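Local structure of phenazine biosynthesis protein PhzF family (Enterococcus faecalis, 1S7J) at residues 4-9 with 253-258. The protein belongs to the PhzF family of phenazine biosynthesis-like proteins and probably has isomerase activity, as generally assigned to that family. Residues are numbered along the deposited sequence; the frame is centred on the assembly and turned at random.
Sequences PYYIVD and FAKGEA
The carbonyl oxygen of Ile7 accepts hydrogen bonds from two consecutive backbone amides of the opposing strand. Phe253 N lies 2.7 Å from Ile7 O, nearly on the extension of the carbonyl bond, while Ala254 N, at 3.3 Å from Ile7 O, comes in on a lone pair in the carbonyl plane. Two residues thus face one, which defines a classic beta bulge; Phe253, with a psi of -47°, supplies the extra residue. Beyond it the antiparallel pairing becomes regular: Ile7 N donates to Ala254 O at 2.8 Å, and Tyr5 and Gly256 exchange a pair of hydrogen bonds. Strand 4-9, near the N-terminus, is here joined to strand 253-258, near the C-terminus, so the two ends of the chain lie side by side in the same domain; strand 19-25 pairs with the other edge of 4-9, bonding Tyr6 and Val8. PhzF proteins, like diaminopimelate epimerase of the same clan, are built of two domains, and this pairing of the chain ends lies within one of them.

On the sheet face carrying Tyr5, Gly256, with no side chain, lets the Tyr5 ring lie directly over its backbone. A chi1 of 68° tucks Tyr5 CG between its own N and C, and the ring swings across the neighbouring strand, where Gly256 CA makes a CH-pi contact 4.1 Å from the centroid of the Tyr5 ring. Ala258 N meets the same ring at its edge. Farther along this face, Ile7 CG1 packs against Ala254 CB, whereas Ile7 CG2, anti to the backbone N, runs alongside Phe253 and lies 3.8 Å from Phe253 CD2. On the opposite face Tyr6 and Lys255 run alongside each other in the same direction: Lys255 CG rests obliquely 3.9 Å from Tyr6 CE2, while helix 72-85 covers Tyr6 through Val81 and Tyr85.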
loop_
_atom_site.group_PDB
_atom_site.type_symbol
_atom_site.label_atom_id
_atom_site.label_comp_id
_atom_site.label_asym_id
_atom_site.label_seq_id
_atom_site.Cartn_x
_atom_site.Cartn_y
_atom_site.Cartn_z
ATOM N N PRO A 4 -9.868 -15.371 16.295
ATOM C CA PRO A 4 -10.315 -15.213 14.899
ATOM C C PRO A 4 -9.340 -14.362 14.067
ATOM O O PRO A 4 -8.712 -13.444 14.594
ATOM C CB PRO A 4 -11.661 -14.480 15.047
ATOM C CG PRO A 4 -12.126 -14.870 16.431
ATOM C CD PRO A 4 -10.856 -14.802 17.230
ATOM N N TYR A 5 -9.199 -14.686 12.780
ATOM C CA TYR A 5 -8.337 -13.918 11.904
ATOM C C TYR A 5 -8.941 -13.875 10.544
ATOM O O TYR A 5 -9.875 -14.622 10.243
ATOM C CB TYR A 5 -6.899 -14.483 11.859
ATOM C CG TYR A 5 -6.763 -15.827 11.198
ATOM C CD1 TYR A 5 -6.719 -15.946 9.807
ATOM C CD2 TYR A 5 -6.689 -16.992 11.959
ATOM C CE1 TYR A 5 -6.615 -17.188 9.198
ATOM C CE2 TYR A 5 -6.584 -18.227 11.364
ATOM C CZ TYR A 5 -6.546 -18.326 9.982
ATOM O OH TYR A 5 -6.446 -19.562 9.397
ATOM N N TYR A 6 -8.457 -12.951 9.705
ATOM C CA TYR A 6 -8.954 -12.787 8.354
ATOM C C TYR A 6 -7.785 -12.537 7.436
ATOM O O TYR A 6 -6.766 -12.003 7.859
ATOM C CB TYR A 6 -9.938 -11.594 8.283
ATOM C CG TYR A 6 -11.157 -11.727 9.190
ATOM C CD1 TYR A 6 -11.031 -11.628 10.584
ATOM C CD2 TYR A 6 -12.418 -11.985 8.662
ATOM C CE1 TYR A 6 -12.133 -11.796 11.422
ATOM C CE2 TYR A 6 -13.526 -12.153 9.490
ATOM C CZ TYR A 6 -13.379 -12.060 10.864
ATOM O OH TYR A 6 -14.470 -12.253 11.667
ATOM N N ILE A 7 -7.890 -13.001 6.205
ATOM C CA ILE A 7 -6.845 -12.809 5.214
ATOM C C ILE A 7 -7.540 -12.105 4.100
ATOM O O ILE A 7 -8.435 -12.673 3.472
ATOM C CB ILE A 7 -6.295 -14.147 4.671
ATOM C CG1 ILE A 7 -5.815 -15.050 5.806
ATOM C CG2 ILE A 7 -5.174 -13.877 3.696
ATOM C CD1 ILE A 7 -4.686 -14.482 6.604
ATOM N N VAL A 8 -7.192 -10.855 3.859
ATOM C CA VAL A 8 -7.827 -10.109 2.802
ATOM C C VAL A 8 -6.868 -9.539 1.796
ATOM O O VAL A 8 -5.721 -9.202 2.125
ATOM C CB VAL A 8 -8.775 -9.000 3.379
ATOM C CG1 VAL A 8 -8.650 -8.916 4.887
ATOM C CG2 VAL A 8 -8.524 -7.652 2.730
ATOM N N ASP A 9 -7.292 -9.531 0.547
ATOM C CA ASP A 9 -6.513 -8.987 -0.537
ATOM C C ASP A 9 -7.004 -7.543 -0.724
ATOM O O ASP A 9 -8.103 -7.312 -1.245
ATOM C CB ASP A 9 -6.732 -9.797 -1.819
ATOM C CG ASP A 9 -6.288 -11.252 -1.673
ATOM O OD1 ASP A 9 -6.816 -12.111 -2.410
ATOM O OD2 ASP A 9 -5.420 -11.536 -0.820
ATOM N N PHE A 253 -10.009 -13.622 1.549
ATOM C CA PHE A 253 -9.456 -14.844 1.005
ATOM C C PHE A 253 -9.806 -15.980 1.943
ATOM O O PHE A 253 -10.247 -17.031 1.511
ATOM C CB PHE A 253 -7.918 -14.753 0.863
ATOM C CG PHE A 253 -7.272 -16.066 0.555
ATOM C CD1 PHE A 253 -7.506 -16.703 -0.675
ATOM C CD2 PHE A 253 -6.489 -16.716 1.512
ATOM C CE1 PHE A 253 -6.973 -17.977 -0.941
ATOM C CE2 PHE A 253 -5.948 -17.992 1.257
ATOM C CZ PHE A 253 -6.195 -18.622 0.026
ATOM N N ALA A 254 -9.582 -15.756 3.239
ATOM C CA ALA A 254 -9.848 -16.753 4.257
ATOM C C ALA A 254 -10.210 -16.148 5.601
ATOM O O ALA A 254 -9.864 -15.011 5.899
ATOM C CB ALA A 254 -8.639 -17.665 4.419
ATOM N N LYS A 255 -10.881 -16.945 6.412
ATOM C CA LYS A 255 -11.324 -16.570 7.751
ATOM C C LYS A 255 -11.115 -17.808 8.606
ATOM O O LYS A 255 -11.431 -18.917 8.161
ATOM C CB LYS A 255 -12.832 -16.231 7.717
ATOM C CG LYS A 255 -13.455 -16.000 9.075
ATOM C CD LYS A 255 -14.969 -16.223 9.030
ATOM C CE LYS A 255 -15.482 -16.784 10.354
ATOM N NZ LYS A 255 -16.968 -16.912 10.370
ATOM N N GLY A 256 -10.622 -17.650 9.809
ATOM C CA GLY A 256 -10.408 -18.812 10.644
ATOM C C GLY A 256 -10.108 -18.448 12.044
ATOM O O GLY A 256 -10.568 -17.420 12.531
ATOM N N GLU A 257 -9.311 -19.275 12.725
ATOM C CA GLU A 257 -8.930 -19.042 14.105
ATOM C C GLU A 257 -7.528 -19.577 14.354
ATOM O O GLU A 257 -7.197 -20.661 13.895
ATOM C CB GLU A 257 -9.891 -19.755 15.039
ATOM C CG GLU A 257 -11.343 -19.445 14.802
ATOM C CD GLU A 257 -12.256 -20.258 15.669
ATOM O OE1 GLU A 257 -12.112 -21.510 15.694
ATOM O OE2 GLU A 257 -13.119 -19.656 16.335
ATOM N N ALA A 258 -6.696 -18.801 15.060
ATOM C CA ALA A 258 -5.349 -19.235 15.385
ATOM C C ALA A 258 -5.424 -19.734 16.825
ATOM O O ALA A 258 -6.284 -19.293 17.583
ATOM C CB ALA A 258 -4.348 -18.065 15.242
#